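Local coordinates for Alpha/beta hydrolase fold protein (Nakamurella multipartita, PDB 4Y7D) that probably acts as a hydrolase, as its alpha/beta hydrolase fold suggests, at residues A[23-28]-A[86-91]; A[279-284]-A[288-293]. All coordinates share one frame; numbering follows the deposited sequence. Where two conformers were deposited one is given.

Interaction 1. Residues A[23-28]-A[86-91]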
ATOM      1  N   GLY A  23      -1.236 -21.526   4.962  1.00 24.68           N
ATOM      2  CA  GLY A  23       0.129 -21.348   5.480  1.00 25.46           C
ATOM      3  C   GLY A  23       0.197 -20.267   6.537  1.00 24.57           C
ATOM      4  O   GLY A  23      -0.790 -19.601   6.845  1.00 23.25           O
ATOM      5  N   GLU A  24       1.393 -20.057   7.064  1.00 24.68           N
ATOM      6  CA  GLU A  24       1.595 -19.031   8.062  0.60 24.23           C
ATOM      7  C   GLU A  24       1.629 -17.642   7.431  1.00 23.19           C
ATOM      8  O   GLU A  24       2.124 -17.468   6.321  1.00 22.10           O
ATOM      9  CB  GLU A  24       2.874 -19.321   8.862  0.60 26.29           C
ATOM     10  CG  GLU A  24       2.685 -20.491   9.828  0.60 28.17           C
ATOM     11  CD  GLU A  24       3.950 -20.948  10.534  0.60 32.11           C
ATOM     12  OE1 GLU A  24       4.996 -20.264  10.451  0.60 31.77           O
ATOM     13  OE2 GLU A  24       3.895 -22.016  11.187  0.60 36.63           O
ATOM     14  N   VAL A  25       1.071 -16.671   8.140  1.00 21.63           N
ATOM     15  CA  VAL A  25       1.142 -15.265   7.704  1.00 20.43           C
ATOM     16  C   VAL A  25       1.352 -14.408   8.922  1.00 21.18           C
ATOM     17  O   VAL A  25       0.675 -14.604   9.961  1.00 20.97           O
ATOM     18  CB  VAL A  25      -0.092 -14.793   6.851  1.00 20.73           C
ATOM     19  CG1 VAL A  25      -1.376 -14.797   7.667  1.00 19.80           C
ATOM     20  CG2 VAL A  25       0.102 -13.408   6.254  1.00 20.43           C
ATOM     21  N   ASP A  26       2.302 -13.465   8.847  1.00 20.35           N
ATOM     22  CA  ASP A  26       2.507 -12.550   9.947  1.00 21.33           C
ATOM     23  C   ASP A  26       1.638 -11.319   9.785  1.00 20.79           C
ATOM     24  O   ASP A  26       1.421 -10.809   8.657  1.00 20.42           O
ATOM     25  CB  ASP A  26       3.987 -12.152  10.040  1.00 21.87           C
ATOM     26  CG  ASP A  26       4.842 -13.203  10.688  1.00 24.89           C
ATOM     27  OD1 ASP A  26       4.381 -14.347  10.998  1.00 24.81           O
ATOM     28  OD2 ASP A  26       6.023 -12.867  10.938  1.00 26.90           O
ATOM     29  N   CYS A  27       1.219 -10.774  10.911  1.00 20.30           N
ATOM     30  CA  CYS A  27       0.446  -9.554  10.887  1.00 21.76           C
ATOM     31  C   CYS A  27       0.563  -8.794  12.187  1.00 21.22           C
ATOM     32  O   CYS A  27       1.042  -9.320  13.181  1.00 21.36           O
ATOM     33  CB  CYS A  27      -1.008  -9.825  10.496  1.00 23.22           C
ATOM     34  SG  CYS A  27      -1.884 -10.798  11.680  1.00 25.46           S
ATOM     35  N   VAL A  28       0.117  -7.536  12.186  1.00 20.75           N
ATOM     36  CA  VAL A  28      -0.013  -6.748  13.379  1.00 20.89           C
ATOM     37  C   VAL A  28      -1.472  -6.370  13.436  1.00 22.65           C
ATOM     38  O   VAL A  28      -2.051  -5.911  12.453  1.00 22.54           O
ATOM     39  CB  VAL A  28       0.891  -5.492  13.349  1.00 21.50           C
ATOM     40  CG1 VAL A  28       0.737  -4.648  14.595  1.00 22.81           C
ATOM     41  CG2 VAL A  28       2.349  -5.888  13.158  1.00 22.16           C
ATOM     42  N   ALA A  86      -4.517 -13.457  -2.311  1.00 19.09           N
ATOM     43  CA  ALA A  86      -5.938 -13.278  -1.971  1.00 19.23           C
ATOM     44  C   ALA A  86      -6.475 -14.489  -1.172  1.00 19.78           C
ATOM     45  O   ALA A  86      -7.206 -14.319  -0.167  1.00 19.07           O
ATOM     46  CB  ALA A  86      -6.756 -13.097  -3.208  1.00 18.22           C
ATOM     47  N   GLU A  87      -6.132 -15.693  -1.618  1.00 20.17           N
ATOM     48  CA  GLU A  87      -6.548 -16.919  -0.937  1.00 21.67           C
ATOM     49  C   GLU A  87      -6.018 -16.952   0.474  1.00 20.91           C
ATOM     50  O   GLU A  87      -6.739 -17.354   1.407  1.00 21.49           O
ATOM     51  CB  GLU A  87      -6.132 -18.172  -1.695  1.00 24.19           C
ATOM     52  CG  GLU A  87      -6.957 -19.399  -1.333  1.00 28.89           C
ATOM     53  CD  GLU A  87      -8.444 -19.270  -1.710  1.00 29.66           C
ATOM     54  OE1 GLU A  87      -8.781 -18.636  -2.722  1.00 31.77           O
ATOM     55  OE2 GLU A  87      -9.278 -19.871  -1.009  1.00 34.37           O
ATOM     56  N   LEU A  88      -4.806 -16.463   0.672  1.00 19.68           N
ATOM     57  CA  LEU A  88      -4.220 -16.371   2.001  1.00 18.86           C
ATOM     58  C   LEU A  88      -4.954 -15.398   2.862  1.00 19.08           C
ATOM     59  O   LEU A  88      -5.205 -15.685   4.011  1.00 19.58           O
ATOM     60  CB  LEU A  88      -2.741 -15.945   1.912  1.00 19.31           C
ATOM     61  CG  LEU A  88      -1.933 -15.855   3.200  1.00 19.49           C
ATOM     62  CD1 LEU A  88      -1.819 -17.181   3.913  1.00 20.55           C
ATOM     63  CD2 LEU A  88      -0.543 -15.299   2.942  1.00 20.03           C
ATOM     64  N   TYR A  89      -5.348 -14.252   2.309  1.00 19.51           N
ATOM     65  CA  TYR A  89      -6.070 -13.271   3.107  1.00 18.88           C
ATOM     66  C   TYR A  89      -7.415 -13.826   3.579  1.00 18.68           C
ATOM     67  O   TYR A  89      -7.856 -13.612   4.725  1.00 19.16           O
ATOM     68  CB  TYR A  89      -6.366 -11.956   2.319  1.00 18.63           C
ATOM     69  CG  TYR A  89      -5.149 -11.288   1.695  1.00 18.67           C
ATOM     70  CD1 TYR A  89      -3.874 -11.448   2.264  1.00 19.56           C
ATOM     71  CD2 TYR A  89      -5.289 -10.486   0.572  1.00 19.18           C
ATOM     72  CE1 TYR A  89      -2.762 -10.832   1.705  1.00 19.35           C
ATOM     73  CE2 TYR A  89      -4.171  -9.895  -0.022  1.00 18.50           C
ATOM     74  CZ  TYR A  89      -2.935 -10.071   0.548  1.00 18.30           C
ATOM     75  OH  TYR A  89      -1.826  -9.544  -0.029  1.00 19.90           O
ATOM     76  N   ALA A  90      -8.097 -14.533   2.701  1.00 19.49           N
ATOM     77  CA  ALA A  90      -9.412 -15.142   3.083  1.00 20.18           C
ATOM     78  C   ALA A  90      -9.172 -16.204   4.140  1.00 21.63           C
ATOM     79  O   ALA A  90      -9.966 -16.339   5.078  1.00 20.64           O
ATOM     80  CB  ALA A  90     -10.097 -15.748   1.847  1.00 21.64           C
ATOM     81  N   ALA A  91      -8.090 -16.959   3.993  1.00 20.65           N
ATOM     82  CA  ALA A  91      -7.732 -17.954   5.012  1.00 21.88           C
ATOM     83  C   ALA A  91      -7.325 -17.311   6.348  1.00 21.65           C
ATOM     84  O   ALA A  91      -7.612 -17.842   7.426  1.00 22.86           O
ATOM     85  CB  ALA A  91      -6.637 -18.871   4.481  1.00 22.55           C
TER

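Interaction 2. Residues A[279-284]-A[288-293]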
ATOM      1  N   LEU A 279       2.509   9.315  -2.814  1.00 19.50           N
ATOM      2  CA  LEU A 279       2.133   9.372  -1.396  1.00 19.54           C
ATOM      3  C   LEU A 279       0.947  10.314  -1.139  1.00 19.40           C
ATOM      4  O   LEU A 279       0.559  10.546   0.017  1.00 19.34           O
ATOM      5  CB  LEU A 279       3.316   9.885  -0.543  1.00 21.35           C
ATOM      6  CG  LEU A 279       4.458   8.886  -0.278  1.00 23.57           C
ATOM      7  CD1 LEU A 279       5.235   8.518  -1.502  1.00 24.45           C
ATOM      8  CD2 LEU A 279       5.402   9.450   0.788  1.00 24.65           C
ATOM      9  N   ALA A 280       0.357  10.850  -2.191  1.00 19.72           N
ATOM     10  CA  ALA A 280      -0.697  11.868  -2.034  1.00 19.24           C
ATOM     11  C   ALA A 280      -1.821  11.602  -1.026  1.00 18.91           C
ATOM     12  O   ALA A 280      -2.255  12.515  -0.335  1.00 19.89           O
ATOM     13  CB  ALA A 280      -1.304  12.171  -3.398  1.00 19.73           C
ATOM     14  N   PHE A 281      -2.321  10.383  -0.961  1.00 18.76           N
ATOM     15  CA  PHE A 281      -3.485  10.081  -0.109  1.00 19.25           C
ATOM     16  C   PHE A 281      -3.140  10.410   1.363  1.00 19.35           C
ATOM     17  O   PHE A 281      -4.038  10.721   2.115  1.00 20.17           O
ATOM     18  CB  PHE A 281      -3.870   8.616  -0.305  1.00 18.87           C
ATOM     19  CG  PHE A 281      -4.976   8.104   0.573  1.00 18.93           C
ATOM     20  CD1 PHE A 281      -6.276   8.488   0.396  1.00 19.11           C
ATOM     21  CD2 PHE A 281      -4.708   7.160   1.571  1.00 19.18           C
ATOM     22  CE1 PHE A 281      -7.282   7.931   1.157  1.00 18.47           C
ATOM     23  CE2 PHE A 281      -5.723   6.644   2.370  1.00 18.31           C
ATOM     24  CZ  PHE A 281      -7.010   7.021   2.144  1.00 18.77           C
ATOM     25  N   TRP A 282      -1.857  10.321   1.740  1.00 19.04           N
ATOM     26  CA  TRP A 282      -1.405  10.663   3.066  1.00 20.25           C
ATOM     27  C   TRP A 282      -0.777  12.026   3.206  1.00 20.74           C
ATOM     28  O   TRP A 282      -0.871  12.608   4.297  1.00 22.86           O
ATOM     29  CB  TRP A 282      -0.437   9.615   3.638  1.00 20.03           C
ATOM     30  CG  TRP A 282      -1.103   8.267   3.855  1.00 19.34           C
ATOM     31  CD1 TRP A 282      -1.719   7.812   5.008  1.00 19.44           C
ATOM     32  CD2 TRP A 282      -1.223   7.206   2.899  1.00 18.57           C
ATOM     33  NE1 TRP A 282      -2.187   6.540   4.827  1.00 19.72           N
ATOM     34  CE2 TRP A 282      -1.900   6.134   3.547  1.00 18.63           C
ATOM     35  CE3 TRP A 282      -0.802   7.038   1.569  1.00 18.69           C
ATOM     36  CZ2 TRP A 282      -2.216   4.970   2.899  1.00 18.08           C
ATOM     37  CZ3 TRP A 282      -1.104   5.851   0.926  1.00 19.07           C
ATOM     38  CH2 TRP A 282      -1.800   4.824   1.607  1.00 18.42           C
ATOM     39  N   VAL A 283      -0.135  12.538   2.174  1.00 20.61           N
ATOM     40  CA  VAL A 283       0.647  13.767   2.327  1.00 21.58           C
ATOM     41  C   VAL A 283       0.197  14.985   1.502  1.00 21.63           C
ATOM     42  O   VAL A 283       0.732  16.076   1.688  1.00 22.18           O
ATOM     43  CB  VAL A 283       2.164  13.514   2.119  1.00 21.48           C
ATOM     44  CG1 VAL A 283       2.617  12.351   3.000  1.00 21.69           C
ATOM     45  CG2 VAL A 283       2.523  13.332   0.644  1.00 22.12           C
ATOM     46  N   HIS A 284      -0.780  14.824   0.614  1.00 21.11           N
ATOM     47  CA  HIS A 284      -1.217  15.942  -0.258  1.00 21.38           C
ATOM     48  C   HIS A 284      -1.994  16.920   0.612  1.00 22.44           C
ATOM     49  O   HIS A 284      -2.694  16.495   1.553  1.00 22.56           O
ATOM     50  CB  HIS A 284      -2.053  15.382  -1.401  1.00 20.70           C
ATOM     51  CG  HIS A 284      -2.488  16.390  -2.410  1.00 22.26           C
ATOM     52  ND1 HIS A 284      -3.532  17.258  -2.181  1.00 23.29           N
ATOM     53  CD2 HIS A 284      -2.018  16.697  -3.642  1.00 22.35           C
ATOM     54  CE1 HIS A 284      -3.693  18.055  -3.218  1.00 23.01           C
ATOM     55  NE2 HIS A 284      -2.791  17.730  -4.120  1.00 23.87           N
ATOM     56  N   GLY A 288      -6.895  15.256   3.474  1.00 24.18           N
ATOM     57  CA  GLY A 288      -7.621  14.979   4.718  1.00 24.31           C
ATOM     58  C   GLY A 288      -9.047  14.526   4.475  1.00 23.94           C
ATOM     59  O   GLY A 288      -9.445  13.487   4.982  1.00 22.50           O
ATOM     60  N   PRO A 289      -9.787  15.233   3.616  1.00 24.28           N
ATOM     61  CA  PRO A 289     -11.148  14.801   3.308  1.00 24.42           C
ATOM     62  C   PRO A 289     -11.255  13.458   2.637  1.00 23.81           C
ATOM     63  O   PRO A 289     -12.252  12.765   2.811  1.00 22.62           O
ATOM     64  CB  PRO A 289     -11.641  15.876   2.359  1.00 25.36           C
ATOM     65  CG  PRO A 289     -10.898  17.101   2.812  1.00 27.15           C
ATOM     66  CD  PRO A 289      -9.515  16.566   3.084  1.00 25.28           C
ATOM     67  N   VAL A 290     -10.231  13.087   1.871  1.00 21.99           N
ATOM     68  CA  VAL A 290     -10.204  11.802   1.186  1.00 21.34           C
ATOM     69  C   VAL A 290      -9.983  10.667   2.192  1.00 20.53           C
ATOM     70  O   VAL A 290     -10.632   9.602   2.082  1.00 20.06           O
ATOM     71  CB  VAL A 290      -9.145  11.776   0.072  1.00 22.16           C
ATOM     72  CG1 VAL A 290      -9.343  10.566  -0.804  1.00 22.43           C
ATOM     73  CG2 VAL A 290      -9.254  13.019  -0.824  1.00 24.46           C
ATOM     74  N   ARG A 291      -9.050  10.852   3.147  1.00 20.27           N
ATOM     75  CA  ARG A 291      -8.882   9.870   4.216  0.60 20.62           C
ATOM     76  C   ARG A 291     -10.167   9.721   5.075  1.00 21.18           C
ATOM     77  O   ARG A 291     -10.580   8.593   5.426  1.00 20.90           O
ATOM     78  CB  ARG A 291      -7.663  10.244   5.067  0.60 20.66           C
ATOM     79  CG  ARG A 291      -6.333   9.905   4.376  0.60 20.74           C
ATOM     80  CD  ARG A 291      -5.175   9.970   5.336  0.60 21.61           C
ATOM     81  NE  ARG A 291      -5.175  11.219   6.092  0.60 23.03           N
ATOM     82  CZ  ARG A 291      -4.745  12.389   5.641  0.60 23.78           C
ATOM     83  NH1 ARG A 291      -4.816  13.470   6.420  0.60 24.83           N
ATOM     84  NH2 ARG A 291      -4.250  12.500   4.416  0.60 23.96           N
ATOM     85  N   ARG A 292     -10.805  10.827   5.394  1.00 23.69           N
ATOM     86  CA  ARG A 292     -12.083  10.783   6.144  1.00 25.77           C
ATOM     87  C   ARG A 292     -13.128   9.982   5.372  1.00 24.52           C
ATOM     88  O   ARG A 292     -13.792   9.126   5.929  1.00 23.13           O
ATOM     89  CB  ARG A 292     -12.618  12.181   6.495  1.00 31.47           C
ATOM     90  CG  ARG A 292     -11.894  12.834   7.661  1.00 39.03           C
ATOM     91  CD  ARG A 292     -12.612  14.090   8.192  1.00 45.10           C
ATOM     92  NE  ARG A 292     -12.406  15.281   7.325  1.00 49.45           N
ATOM     93  CZ  ARG A 292     -11.258  15.967   7.219  1.00 51.79           C
ATOM     94  NH1 ARG A 292     -10.175  15.625   7.922  1.00 54.16           N
ATOM     95  NH2 ARG A 292     -11.182  17.001   6.394  1.00 55.33           N
ATOM     96  N   ARG A 293     -13.235  10.233   4.077  1.00 24.10           N
ATOM     97  CA  ARG A 293     -14.173   9.502   3.211  1.00 25.64           C
ATOM     98  C   ARG A 293     -13.827   8.013   3.151  1.00 23.07           C
ATOM     99  O   ARG A 293     -14.714   7.164   3.195  1.00 22.27           O
ATOM    100  CB  ARG A 293     -14.270  10.160   1.794  1.00 26.33           C
ATOM    101  CG  ARG A 293     -14.965   9.348   0.720  1.00 30.20           C
ATOM    102  CD  ARG A 293     -16.420   9.082   1.041  1.00 37.30           C
ATOM    103  NE  ARG A 293     -17.120   8.274   0.027  1.00 42.18           N
ATOM    104  CZ  ARG A 293     -18.250   7.594   0.248  1.00 46.31           C
ATOM    105  NH1 ARG A 293     -18.837   7.602   1.441  1.00 50.04           N
ATOM    106  NH2 ARG A 293     -18.808   6.907  -0.737  1.00 50.28           N
TER

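Interaction 1. Residues A[23-28]-A[86-91]
L88 packs against V25 and the backbone of G23 in a small apolar strand-to-helix contact of the alpha/beta hydrolase fold, where helix 82-95 lies against strand 23-31 at one end of the mixed sheet. Strand 16-20, the outermost on this side, runs beside 23-31, and its T20 also touches L88. The work is done by the two methyls of the leucine fork. CD2 meets V25 CG2 at 3.9 Å and stays almost as close to V25 CB, 4.0 Å away, so the valine is met on its branch point as well as on one methyl. In V25, chi1 of 65° sets CG2 anti to the backbone N and leaves CG1 wedged between N and the carbonyl carbon. An alanine in place of L88 would remove both fork methyls and is likely to open a gap beside V25 CG2. G23 joins through its carbonyl; its backbone angles suit glycine for a separate reason, since a side chain would jam against the carbonyl O of the preceding residue. That G23 carbonyl also accepts a hydrogen bond from T20 OG1, while L88 CD1 rests 3.9 Å from G23 O.

Interaction 2. Residues A[279-284]-A[288-293]
R291 and V290 of the C-terminal helix 288-299 meet F281 and W282 on the short helix 280-283, which follows the last strand, 269-273, of the alpha/beta hydrolase fold. One hydrogen bond joins the segments. R291 was modelled in two conformers; in one of them NH2 donates to F281 O at 2.9 Å with an N-H...O angle of 156°. The carbonyl oxygen lies practically in the guanidinium plane, whereas the donor is tilted 23° from the carbonyl plane. In this conformer NH2 is also bonded to S287 OG, so the group is held from two places. W282 O is nearby but badly angled and is not a bond. The positive group at the carbonyl end of a short helix is probably favoured electrostatically.

The aliphatic part of R291 makes a CH-pi contact: CG sits over one face of the F281 ring, 3.8 Å from its centroid. A bend at chi3 (-50°) lets the chain pass the ring and turn its head back to the carbonyl. W282 touches the arginine more lightly, in a van der Waals contact with CD1 4.1 Å from R291 CD.

The purely apolar pair is F281 with V290, which also packs on V271, L273 and V245 of the sheet. V290 CG1 approaches the edge of the F281 ring in its plane, 3.9 Å from CE1.

The two contacts lie on opposite sides of the chain's centre, with their own centres 27 Å apart and their nearest atoms about 14 Å apart, so neither touches the other. Interaction 1 joins parts of the chain 58 residues apart, near the sheet edge formed by strand 16-20; interaction 2 is local, joining two successive helices beyond strand 269-273, the opposite edge. In this family the catalytic histidine usually comes from the loop after the last strand, which would place interaction 2 probably closer to the active site. The 279-284 segment also reaches toward the sodium site: L279 touches E178, which lies in sequence between A176 and G179, the residues that bind the sodium ion.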